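Local coordinates for protein glycoside hydrolase family 61 (PDB 5O2X) that probably cleaves cellulose oxidatively at a copper centre, as a lytic polysaccharide monooxygenase of auxiliary activity family 9, at residues 77-82 against 157-162; 87-92 against 215-220; 115-120 against 127-132. All blocks are in the same frame, centred on the assembly; numbering follows the deposited sequence.

Interaction 1 of 3, residues 77-82 against 157-162. With NAG (2-acetamido-2-deoxy-beta-D-glucopyranose), chain C; MAN (alpha-D-mannopyranose), chain M.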
loop_
_atom_site.group_PDB
_atom_site.type_symbol
_atom_site.label_atom_id
_atom_site.label_comp_id
_atom_site.label_asym_id
_atom_site.label_seq_id
_atom_site.Cartn_x
_atom_site.Cartn_y
_atom_site.Cartn_z
ATOM N N PHE A 77 8.888 0.517 -2.182
ATOM C CA PHE A 77 8.493 0.492 -0.777
ATOM C C PHE A 77 9.446 -0.429 -0.023
ATOM O O PHE A 77 9.643 -1.566 -0.435
ATOM C CB PHE A 77 7.088 -0.058 -0.615
ATOM C CG PHE A 77 6.040 0.704 -1.363
ATOM C CD1 PHE A 77 5.487 1.884 -0.882
ATOM C CD2 PHE A 77 5.615 0.210 -2.586
ATOM C CE1 PHE A 77 4.528 2.546 -1.613
ATOM C CE2 PHE A 77 4.645 0.833 -3.308
ATOM C CZ PHE A 77 4.094 2.001 -2.834
ATOM N N GLN A 78 10.007 0.057 1.091
ATOM C CA GLN A 78 10.934 -0.726 1.924
ATOM C C GLN A 78 10.271 -1.095 3.238
ATOM O O GLN A 78 10.046 -0.218 4.084
ATOM C CB GLN A 78 12.182 0.082 2.193
ATOM C CG GLN A 78 13.209 -0.630 3.091
ATOM C CD GLN A 78 13.873 -1.759 2.348
ATOM O OE1 GLN A 78 14.643 -1.513 1.401
ATOM N NE2 GLN A 78 13.572 -3.004 2.729
ATOM N N TRP A 79 9.972 -2.380 3.421
ATOM C CA TRP A 79 9.390 -2.903 4.664
ATOM C C TRP A 79 10.501 -3.344 5.623
ATOM O O TRP A 79 11.525 -3.896 5.184
ATOM C CB TRP A 79 8.478 -4.070 4.347
ATOM C CG TRP A 79 7.180 -3.692 3.711
ATOM C CD1 TRP A 79 6.921 -3.460 2.392
ATOM C CD2 TRP A 79 5.931 -3.469 4.400
ATOM N NE1 TRP A 79 5.601 -3.124 2.236
ATOM C CE2 TRP A 79 4.972 -3.135 3.443
ATOM C CE3 TRP A 79 5.535 -3.560 5.743
ATOM C CZ2 TRP A 79 3.644 -2.877 3.788
ATOM C CZ3 TRP A 79 4.236 -3.317 6.082
ATOM C CH2 TRP A 79 3.284 -2.977 5.114
ATOM N N VAL A 80 10.227 -3.176 6.893
ATOM C CA VAL A 80 11.068 -3.687 7.970
ATOM C C VAL A 80 10.182 -4.271 9.066
ATOM O O VAL A 80 9.032 -3.853 9.226
ATOM C CB VAL A 80 11.955 -2.557 8.555
ATOM C CG1 VAL A 80 12.944 -2.070 7.530
ATOM C CG2 VAL A 80 11.157 -1.416 9.127
ATOM N N PRO A 81 10.691 -5.225 9.862
ATOM C CA PRO A 81 12.013 -5.809 9.783
ATOM C C PRO A 81 12.147 -6.828 8.636
ATOM O O PRO A 81 11.177 -7.373 8.130
ATOM C CB PRO A 81 12.157 -6.531 11.129
ATOM C CG PRO A 81 10.749 -6.968 11.427
ATOM C CD PRO A 81 9.916 -5.789 10.977
ATOM N N VAL A 82 13.387 -7.083 8.256
ATOM C CA VAL A 82 13.713 -8.081 7.264
ATOM C C VAL A 82 13.839 -9.441 7.953
ATOM O O VAL A 82 14.630 -9.545 8.917
ATOM C CB VAL A 82 15.019 -7.729 6.548
ATOM C CG1 VAL A 82 15.437 -8.811 5.569
ATOM C CG2 VAL A 82 14.945 -6.386 5.849
ATOM N N HIS A 157 -0.553 1.518 -0.222
ATOM C CA HIS A 157 0.144 0.247 -0.466
ATOM C C HIS A 157 -0.251 -0.735 0.617
ATOM O O HIS A 157 -0.422 -0.339 1.775
ATOM C CB HIS A 157 1.647 0.547 -0.401
ATOM C CG HIS A 157 2.511 -0.664 -0.445
ATOM N ND1 HIS A 157 2.724 -1.445 -1.548
ATOM C CD2 HIS A 157 3.219 -1.288 0.535
ATOM C CE1 HIS A 157 3.540 -2.444 -1.251
ATOM N NE2 HIS A 157 3.865 -2.373 0.016
ATOM N N GLU A 158 -0.417 -2.010 0.297
ATOM C CA GLU A 158 -0.915 -2.923 1.313
ATOM C C GLU A 158 -0.418 -4.333 1.042
ATOM O O GLU A 158 -0.509 -4.858 -0.065
ATOM C CB GLU A 158 -2.446 -2.906 1.265
ATOM C CG GLU A 158 -3.168 -3.775 2.270
ATOM C CD GLU A 158 -4.667 -3.617 2.144
ATOM O OE1 GLU A 158 -5.140 -3.503 0.977
ATOM O OE2 GLU A 158 -5.368 -3.549 3.178
ATOM N N ILE A 159 0.047 -4.989 2.117
ATOM C CA ILE A 159 0.254 -6.432 2.152
ATOM C C ILE A 159 -0.915 -7.014 2.933
ATOM O O ILE A 159 -1.338 -6.456 3.946
ATOM C CB ILE A 159 1.573 -6.824 2.870
ATOM C CG1 ILE A 159 2.798 -6.149 2.258
ATOM C CG2 ILE A 159 1.736 -8.334 2.829
ATOM C CD1 ILE A 159 4.066 -6.406 3.036
ATOM N N ILE A 160 -1.445 -8.147 2.464
ATOM C CA ILE A 160 -2.439 -8.898 3.235
ATOM C C ILE A 160 -1.755 -10.217 3.606
ATOM O O ILE A 160 -1.065 -10.855 2.774
ATOM C CB ILE A 160 -3.725 -9.111 2.446
ATOM C CG1 ILE A 160 -4.301 -7.767 1.961
ATOM C CG2 ILE A 160 -4.745 -9.840 3.335
ATOM C CD1 ILE A 160 -5.500 -7.876 1.103
ATOM N N ALA A 161 -1.826 -10.608 4.870
ATOM C CA ALA A 161 -1.304 -11.871 5.330
ATOM C C ALA A 161 -2.439 -12.858 5.503
ATOM O O ALA A 161 -3.456 -12.550 6.139
ATOM C CB ALA A 161 -0.575 -11.702 6.635
ATOM N N LEU A 162 -2.226 -14.073 4.959
ATOM C CA LEU A 162 -3.266 -15.080 4.873
ATOM C C LEU A 162 -2.984 -16.335 5.689
ATOM O O LEU A 162 -3.747 -17.301 5.581
ATOM C CB LEU A 162 -3.534 -15.449 3.411
ATOM C CG LEU A 162 -4.007 -14.314 2.519
ATOM C CD1 LEU A 162 -4.134 -14.835 1.093
ATOM C CD2 LEU A 162 -5.320 -13.698 3.003
HETATM C C1 NAG C . 17.908 -4.520 3.083
HETATM C C2 NAG C . 19.194 -3.754 2.997
HETATM C C3 NAG C . 19.576 -3.314 4.409
HETATM C C4 NAG C . 18.481 -2.520 5.060
HETATM C C5 NAG C . 17.143 -3.236 4.948
HETATM C C6 NAG C . 15.990 -2.348 5.313
HETATM C C7 NAG C . 21.140 -4.066 1.571
HETATM C C8 NAG C . 22.160 -5.029 1.054
HETATM N N2 NAG C . 20.233 -4.561 2.406
HETATM O O3 NAG C . 20.795 -2.553 4.417
HETATM O O4 NAG C . 18.762 -2.279 6.454
HETATM O O5 NAG C . 16.906 -3.636 3.566
HETATM O O6 NAG C . 15.985 -1.151 4.552
HETATM O O7 NAG C . 21.120 -2.876 1.216
HETATM C C1 MAN M . 16.475 -3.531 -1.954
HETATM C C2 MAN M . 16.684 -2.274 -1.158
HETATM C C3 MAN M . 17.938 -1.550 -1.595
HETATM C C4 MAN M . 19.138 -2.462 -1.613
HETATM C C5 MAN M . 18.815 -3.742 -2.375
HETATM C C6 MAN M . 19.910 -4.775 -2.269
HETATM O O2 MAN M . 16.791 -2.660 0.216
HETATM O O3 MAN M . 18.199 -0.431 -0.733
HETATM O O4 MAN M . 20.223 -1.784 -2.263
HETATM O O5 MAN M . 17.615 -4.356 -1.916
HETATM O O6 MAN M . 19.650 -5.882 -3.134
#

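Interaction 2 of 3, residues 87-92 against 215-220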
loop_
_atom_site.group_PDB
_atom_site.type_symbol
_atom_site.label_atom_id
_atom_site.label_comp_id
_atom_site.label_asym_id
_atom_site.label_seq_id
_atom_site.Cartn_x
_atom_site.Cartn_y
_atom_site.Cartn_z
ATOM N N PRO A 87 2.727 -15.147 4.286
ATOM C CA PRO A 87 2.286 -15.324 2.896
ATOM C C PRO A 87 1.020 -14.504 2.588
ATOM O O PRO A 87 0.071 -14.510 3.364
ATOM C CB PRO A 87 1.942 -16.817 2.853
ATOM C CG PRO A 87 1.454 -17.132 4.250
ATOM C CD PRO A 87 2.347 -16.307 5.128
ATOM N N GLY A 88 1.033 -13.854 1.429
ATOM C CA GLY A 88 -0.169 -13.245 0.928
ATOM C C GLY A 88 0.078 -12.278 -0.209
ATOM O O GLY A 88 1.209 -12.086 -0.670
ATOM N N PRO A 89 -1.011 -11.651 -0.680
ATOM C CA PRO A 89 -0.956 -10.748 -1.829
ATOM C C PRO A 89 -0.501 -9.346 -1.449
ATOM O O PRO A 89 -0.482 -8.952 -0.276
ATOM C CB PRO A 89 -2.437 -10.706 -2.266
ATOM C CG PRO A 89 -3.196 -10.825 -0.977
ATOM C CD PRO A 89 -2.377 -11.861 -0.200
ATOM N N ILE A 90 -0.164 -8.590 -2.498
ATOM C CA ILE A 90 0.245 -7.192 -2.372
ATOM C C ILE A 90 -0.547 -6.394 -3.401
ATOM O O ILE A 90 -0.663 -6.814 -4.571
ATOM C CB ILE A 90 1.767 -7.028 -2.601
ATOM C CG1 ILE A 90 2.511 -7.757 -1.480
ATOM C CG2 ILE A 90 2.151 -5.553 -2.631
ATOM C CD1 ILE A 90 4.016 -7.822 -1.663
ATOM N N VAL A 91 -1.113 -5.261 -2.961
ATOM C CA VAL A 91 -1.898 -4.393 -3.836
ATOM C C VAL A 91 -1.517 -2.957 -3.581
ATOM O O VAL A 91 -1.034 -2.567 -2.516
ATOM C CB VAL A 91 -3.425 -4.597 -3.575
ATOM C CG1 VAL A 91 -3.893 -5.959 -4.063
ATOM C CG2 VAL A 91 -3.807 -4.359 -2.127
ATOM N N ASP A 92 -1.793 -2.124 -4.600
ATOM C CA ASP A 92 -1.568 -0.685 -4.502
ATOM C C ASP A 92 -2.726 0.051 -5.121
ATOM O O ASP A 92 -3.230 -0.345 -6.194
ATOM C CB ASP A 92 -0.286 -0.235 -5.227
ATOM C CG ASP A 92 0.939 -0.756 -4.524
ATOM O OD1 ASP A 92 1.463 -0.080 -3.619
ATOM O OD2 ASP A 92 1.416 -1.889 -4.869
ATOM N N LEU A 215 -4.858 -24.851 -5.524
ATOM C CA LEU A 215 -5.343 -23.636 -4.921
ATOM C C LEU A 215 -5.447 -22.569 -5.998
ATOM O O LEU A 215 -4.545 -22.373 -6.797
ATOM C CB LEU A 215 -4.372 -23.162 -3.850
ATOM C CG LEU A 215 -4.737 -21.902 -3.070
ATOM C CD1 LEU A 215 -6.000 -22.035 -2.301
ATOM C CD2 LEU A 215 -3.583 -21.501 -2.167
ATOM N N ASN A 216 -6.548 -21.823 -5.971
ATOM C CA ASN A 216 -6.726 -20.624 -6.753
ATOM C C ASN A 216 -6.977 -19.433 -5.815
ATOM O O ASN A 216 -7.348 -19.622 -4.650
ATOM C CB ASN A 216 -7.877 -20.733 -7.719
ATOM C CG ASN A 216 -7.644 -21.751 -8.811
ATOM O OD1 ASN A 216 -8.543 -22.518 -9.152
ATOM N ND2 ASN A 216 -6.483 -21.687 -9.436
ATOM N N TYR A 217 -6.765 -18.213 -6.329
ATOM C CA TYR A 217 -6.858 -17.023 -5.476
ATOM C C TYR A 217 -7.411 -15.827 -6.194
ATOM O O TYR A 217 -6.826 -15.418 -7.190
ATOM C CB TYR A 217 -5.520 -16.661 -4.867
ATOM C CG TYR A 217 -5.637 -15.567 -3.838
ATOM C CD1 TYR A 217 -6.222 -15.839 -2.630
ATOM C CD2 TYR A 217 -5.217 -14.284 -4.087
ATOM C CE1 TYR A 217 -6.370 -14.860 -1.676
ATOM C CE2 TYR A 217 -5.351 -13.284 -3.130
ATOM C CZ TYR A 217 -5.945 -13.580 -1.921
ATOM O OH TYR A 217 -6.099 -12.577 -1.014
ATOM N N ILE A 218 -8.484 -15.226 -5.649
ATOM C CA ILE A 218 -9.077 -13.981 -6.155
ATOM C C ILE A 218 -8.620 -12.848 -5.245
ATOM O O ILE A 218 -9.061 -12.779 -4.092
ATOM C CB ILE A 218 -10.609 -14.076 -6.201
ATOM C CG1 ILE A 218 -11.049 -15.244 -7.095
ATOM C CG2 ILE A 218 -11.200 -12.737 -6.654
ATOM C CD1 ILE A 218 -12.536 -15.498 -7.041
ATOM N N ILE A 219 -7.786 -11.968 -5.747
ATOM C CA ILE A 219 -7.295 -10.872 -4.939
ATOM C C ILE A 219 -8.485 -9.995 -4.569
ATOM O O ILE A 219 -9.269 -9.637 -5.443
ATOM C CB ILE A 219 -6.245 -10.026 -5.685
ATOM C CG1 ILE A 219 -5.056 -10.872 -6.142
ATOM C CG2 ILE A 219 -5.790 -8.843 -4.840
ATOM C CD1 ILE A 219 -4.134 -10.142 -7.050
ATOM N N PRO A 220 -8.649 -9.607 -3.296
ATOM C CA PRO A 220 -9.721 -8.753 -2.884
ATOM C C PRO A 220 -9.652 -7.360 -3.493
ATOM O O PRO A 220 -8.595 -6.896 -3.920
ATOM C CB PRO A 220 -9.549 -8.718 -1.318
ATOM C CG PRO A 220 -8.789 -9.963 -0.992
ATOM C CD PRO A 220 -7.863 -10.135 -2.153
#

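Interaction 3 of 3, residues 115-120 against 127-132. With MAN (alpha-D-mannopyranose), chain L; MAN (alpha-D-mannopyranose), chain I; SO4 (sulfate ion), chain U.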
loop_
_atom_site.group_PDB
_atom_site.type_symbol
_atom_site.label_atom_id
_atom_site.label_comp_id
_atom_site.label_asym_id
_atom_site.label_seq_id
_atom_site.Cartn_x
_atom_site.Cartn_y
_atom_site.Cartn_z
ATOM N N ASP A 115 -2.037 -1.789 -8.994
ATOM C CA ASP A 115 -1.388 -3.081 -9.175
ATOM C C ASP A 115 -1.962 -4.045 -8.171
ATOM O O ASP A 115 -2.681 -3.685 -7.224
ATOM C CB ASP A 115 0.160 -3.027 -9.165
ATOM C CG ASP A 115 0.825 -3.072 -7.812
ATOM O OD1 ASP A 115 0.139 -2.779 -6.814
ATOM O OD2 ASP A 115 2.043 -3.381 -7.766
ATOM N N GLY A 116 -1.671 -5.340 -8.393
ATOM C CA GLY A 116 -2.120 -6.361 -7.470
ATOM C C GLY A 116 -1.612 -7.701 -7.914
ATOM O O GLY A 116 -1.878 -8.137 -9.040
ATOM N N VAL A 117 -0.875 -8.367 -7.011
ATOM C CA VAL A 117 -0.341 -9.706 -7.262
ATOM C C VAL A 117 -0.749 -10.603 -6.129
ATOM O O VAL A 117 -0.657 -10.210 -4.938
ATOM C CB VAL A 117 1.203 -9.663 -7.397
ATOM C CG1 VAL A 117 1.794 -11.054 -7.607
ATOM C CG2 VAL A 117 1.603 -8.768 -8.569
ATOM N N GLY A 118 -1.188 -11.813 -6.465
ATOM C CA GLY A 118 -1.664 -12.743 -5.490
ATOM C C GLY A 118 -0.831 -14.006 -5.401
ATOM O O GLY A 118 0.347 -13.966 -5.002
ATOM N N LEU A 119 -1.458 -15.123 -5.755
ATOM C CA LEU A 119 -0.856 -16.429 -5.740
ATOM C C LEU A 119 -0.137 -16.647 -7.057
ATOM O O LEU A 119 -0.771 -16.678 -8.119
ATOM C CB LEU A 119 -1.953 -17.473 -5.529
ATOM C CG LEU A 119 -1.509 -18.932 -5.532
ATOM C CD1 LEU A 119 -0.558 -19.263 -4.399
ATOM C CD2 LEU A 119 -2.750 -19.789 -5.452
ATOM N N LEU A 120 1.150 -16.833 -6.994
ATOM C CA LEU A 120 1.933 -16.996 -8.200
ATOM C C LEU A 120 1.961 -18.408 -8.683
ATOM O O LEU A 120 2.057 -18.651 -9.905
ATOM C CB LEU A 120 3.303 -16.420 -7.946
ATOM C CG LEU A 120 3.189 -14.872 -7.777
ATOM C CD1 LEU A 120 4.498 -14.341 -7.316
ATOM C CD2 LEU A 120 2.796 -14.229 -9.105
ATOM N N THR A 127 3.475 -20.036 -3.566
ATOM C CA THR A 127 4.326 -18.859 -3.671
ATOM C C THR A 127 3.442 -17.656 -3.956
ATOM O O THR A 127 2.582 -17.727 -4.846
ATOM C CB THR A 127 5.358 -19.011 -4.809
ATOM O OG1 THR A 127 6.168 -20.151 -4.574
ATOM C CG2 THR A 127 6.229 -17.827 -4.950
ATOM N N TRP A 128 3.669 -16.583 -3.216
ATOM C CA TRP A 128 2.814 -15.401 -3.204
ATOM C C TRP A 128 3.632 -14.165 -3.565
ATOM O O TRP A 128 4.859 -14.146 -3.481
ATOM C CB TRP A 128 2.177 -15.221 -1.805
ATOM C CG TRP A 128 1.241 -16.303 -1.446
ATOM C CD1 TRP A 128 1.558 -17.538 -0.994
ATOM C CD2 TRP A 128 -0.187 -16.278 -1.610
ATOM N NE1 TRP A 128 0.414 -18.268 -0.801
ATOM C CE2 TRP A 128 -0.666 -17.521 -1.187
ATOM C CE3 TRP A 128 -1.099 -15.320 -2.040
ATOM C CZ2 TRP A 128 -1.999 -17.841 -1.239
ATOM C CZ3 TRP A 128 -2.428 -15.640 -2.078
ATOM C CH2 TRP A 128 -2.873 -16.891 -1.671
ATOM N N ALA A 129 2.917 -13.064 -3.822
ATOM C CA ALA A 129 3.578 -11.775 -3.925
ATOM C C ALA A 129 4.537 -11.509 -2.778
ATOM O O ALA A 129 5.627 -10.982 -2.971
ATOM C CB ALA A 129 2.544 -10.663 -3.996
ATOM N N SER A 130 4.103 -11.859 -1.559
ATOM C CA SER A 130 4.952 -11.637 -0.383
ATOM C C SER A 130 6.325 -12.323 -0.519
ATOM O O SER A 130 7.309 -11.791 -0.016
ATOM C CB SER A 130 4.229 -12.201 0.855
ATOM O OG SER A 130 3.884 -13.546 0.664
ATOM N N ASP A 131 6.390 -13.496 -1.152
ATOM C CA ASP A 131 7.656 -14.180 -1.353
ATOM C C ASP A 131 8.577 -13.411 -2.286
ATOM O O ASP A 131 9.802 -13.440 -2.123
ATOM C CB ASP A 131 7.428 -15.587 -1.869
ATOM C CG ASP A 131 6.670 -16.432 -0.849
ATOM O OD1 ASP A 131 7.238 -16.606 0.269
ATOM O OD2 ASP A 131 5.564 -16.875 -1.150
ATOM N N VAL A 132 8.002 -12.713 -3.268
ATOM C CA VAL A 132 8.788 -11.858 -4.160
ATOM C C VAL A 132 9.349 -10.671 -3.353
ATOM O O VAL A 132 10.532 -10.336 -3.456
ATOM C CB VAL A 132 7.937 -11.386 -5.336
ATOM C CG1 VAL A 132 8.735 -10.481 -6.250
ATOM C CG2 VAL A 132 7.404 -12.579 -6.115
HETATM C C1 MAN L . 4.972 -8.171 -11.726
HETATM C C2 MAN L . 5.139 -9.028 -12.970
HETATM C C3 MAN L . 4.657 -10.451 -12.736
HETATM C C4 MAN L . 5.352 -11.063 -11.533
HETATM C C5 MAN L . 5.156 -10.136 -10.327
HETATM C C6 MAN L . 5.954 -10.596 -9.127
HETATM O O2 MAN L . 6.515 -9.008 -13.360
HETATM O O3 MAN L . 4.864 -11.263 -13.910
HETATM O O4 MAN L . 4.818 -12.325 -11.178
HETATM O O5 MAN L . 5.605 -8.805 -10.621
HETATM O O6 MAN L . 7.362 -10.686 -9.404
HETATM C C1 MAN I . -0.911 -9.541 -12.002
HETATM C C2 MAN I . 0.403 -10.214 -12.381
HETATM C C3 MAN I . 0.363 -10.732 -13.835
HETATM C C4 MAN I . -0.894 -11.621 -13.953
HETATM C C5 MAN I . -2.155 -10.830 -13.639
HETATM C C6 MAN I . -3.457 -11.638 -13.790
HETATM O O2 MAN I . 0.589 -11.274 -11.418
HETATM O O3 MAN I . 1.530 -11.480 -14.158
HETATM O O4 MAN I . -1.001 -12.111 -15.300
HETATM O O5 MAN I . -2.024 -10.347 -12.294
HETATM O O6 MAN I . -3.668 -12.549 -12.703
HETATM S S SO4 U . 5.639 -23.505 -5.341
HETATM O O1 SO4 U . 7.044 -23.558 -5.845
HETATM O O2 SO4 U . 5.256 -24.851 -4.872
HETATM O O3 SO4 U . 4.728 -22.929 -6.344
HETATM O O4 SO4 U . 5.528 -22.589 -4.204
#

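Interaction 1 of 3, residues 77-82 against 157-162
His157 swings its ring into the space between Phe77 and Trp79 because its CG stands anti to the backbone N (chi1 172°), while Phe77 places its CG beside its own backbone N (chi1 -58°) and meets that ring flat on. The two rings stack face to face with centroids 3.9 Å apart and planes only 15° from parallel, CG of His157 lying over the middle of the phenyl ring. The stack runs on past the rings, since His157 CB also sits over the Phe77 face, 3.9 Å from its centroid. At its edge the imidazole is gripped twice. Trp79 NE1 donates to His157 NE2 at 2.9 Å, near the plane of both rings, and His157 ND1 is hydrogen-bonded to Asp92; together they fix the rotation of the imidazole. Trp79 in turn is covered on one face by Ile159, whose CD1 lies 3.7 Å from the centroid of the six-membered ring. This aromatic cluster lies buried in the beta sandwich, between strand 74-80 of one sheet and strand 151-161 of the other. Trp79 reaches further, to the copper ligand Tyr174 on strand 172-183, and Ile4 of strand 3-9 borders both Trp79 and His157.

Interaction 2 of 3, residues 87-92 against 215-220
The chain around Pro89 and Val91 and the chain around Tyr217 and Ile219 are both extended, and they approach without a single hydrogen bond between them; the CA atoms of Pro89 and Ile219 are 7.1 Å apart. Residues 90-92 belong to strand 90-96, whereas 215-220 has no regular structure and lies in the long loop between strands 193-194 and 241-243. Alternation along each extended backbone turns Pro89 and Val91 toward the loop and Ile90 away from it, into the sandwich, where Ile90 meets Trp140, His157 and Ile159. Just before Pro89, Gly88 has a phi of 166°, at which any CB would be jammed against the preceding carbonyl oxygen.

Two side-chain pairs carry the contact. The side chains of Pro89 and Tyr217 run at about a right angle to each other, Pro89 CG meeting the hydroxyl end 3.4 Å from Tyr217 OH and lying 3.9 Å from Tyr217 CE2. The phenol reaches this place because Tyr217 CG is anti to the backbone N (chi1 -172°). Tyr217 also packs edge-to-face with Trp128, and its hydroxyl is hydrogen-bonded to Gly205 O. With an alanine here, Gly205 O is likely to lose this partner, and a gap would probably open beside Pro89 and Trp128. Farther along, Val91 CG1 meets Ile219 CG2 at 3.5 Å, the two branched chains sliding past each other in opposite senses. No hydrogen bond or charge pairing joins the segments; the contact is van der Waals packing, and the phenol oxygen that touches Pro89 has its bond elsewhere, which implies that the loop is kept against the sheet here mainly by close packing.

Interaction 3 of 3, residues 115-120 against 127-132
Leu119 and Trp128 face each other in a beta hairpin, formed by strand 110-121 and the short strand 127-128, whose second arm passes directly into helix 129-135. They make an antiparallel non-hydrogen-bonded pair, with CA atoms 4.6 Å apart, and both side chains lie on the same side of the sheet. Leu119 crosses the indole at a slant and sets its CD1 over one face, 4.0 Å from the centroid of the five-membered ring, a CH-pi contact displaced toward the rim. Trp128 CE3 and CZ3 meanwhile run along the backbone of Gly118 and Leu119. The indole NE1 is hydrogen-bonded to Pro125 O, which helps to set the rotation of the ring.

Beyond the hairpin pair, where the second arm has become helix, Val117 presents CG1 to the methyl group of Ala129, 3.7 Å from Ala129 CB. Val117 CG1 gets there because it stands anti to the backbone N (chi1 178°). Backbone bonds flank the Leu119-Trp128 pair: Leu120 N donates to Thr127 O at 2.7 Å, and Ala129 N, in the first turn of the helix, donates to Gly118 O at 3.0 Å. Protein-linked mannose residues lie alongside the valines, one against Val117 and another with its O6 3.4 Å from Val132 CG1. Trp128 is the N-cap residue, and Asp131, three residues on, turns its carboxylate back to it: Asp131 OD2 accepts Trp128 N through its anti lone pair at 2.8 Å.

From the N terminus, residues 77-82 start interaction 1 and, a few residues later, 87-92 start interaction 2. The hairpin of interaction 3 then closes its own short loop of six residues between 115-120 and 127-132. Interaction 1 closes at 157-162 and interaction 2 at 215-220, so these two cross, while interaction 3 lies wholly within both. Interaction 1 joins the two sheets of the sandwich, interaction 2 lays a long late loop on one of them, and interaction 3 pairs strand 110-121 of that sheet with strand 127-128 and holds the start of helix 129-135 against it. Interactions 2 and 3 are stitched directly by Val117 N to Ile90 O and Gly88 N to Ser130 OG.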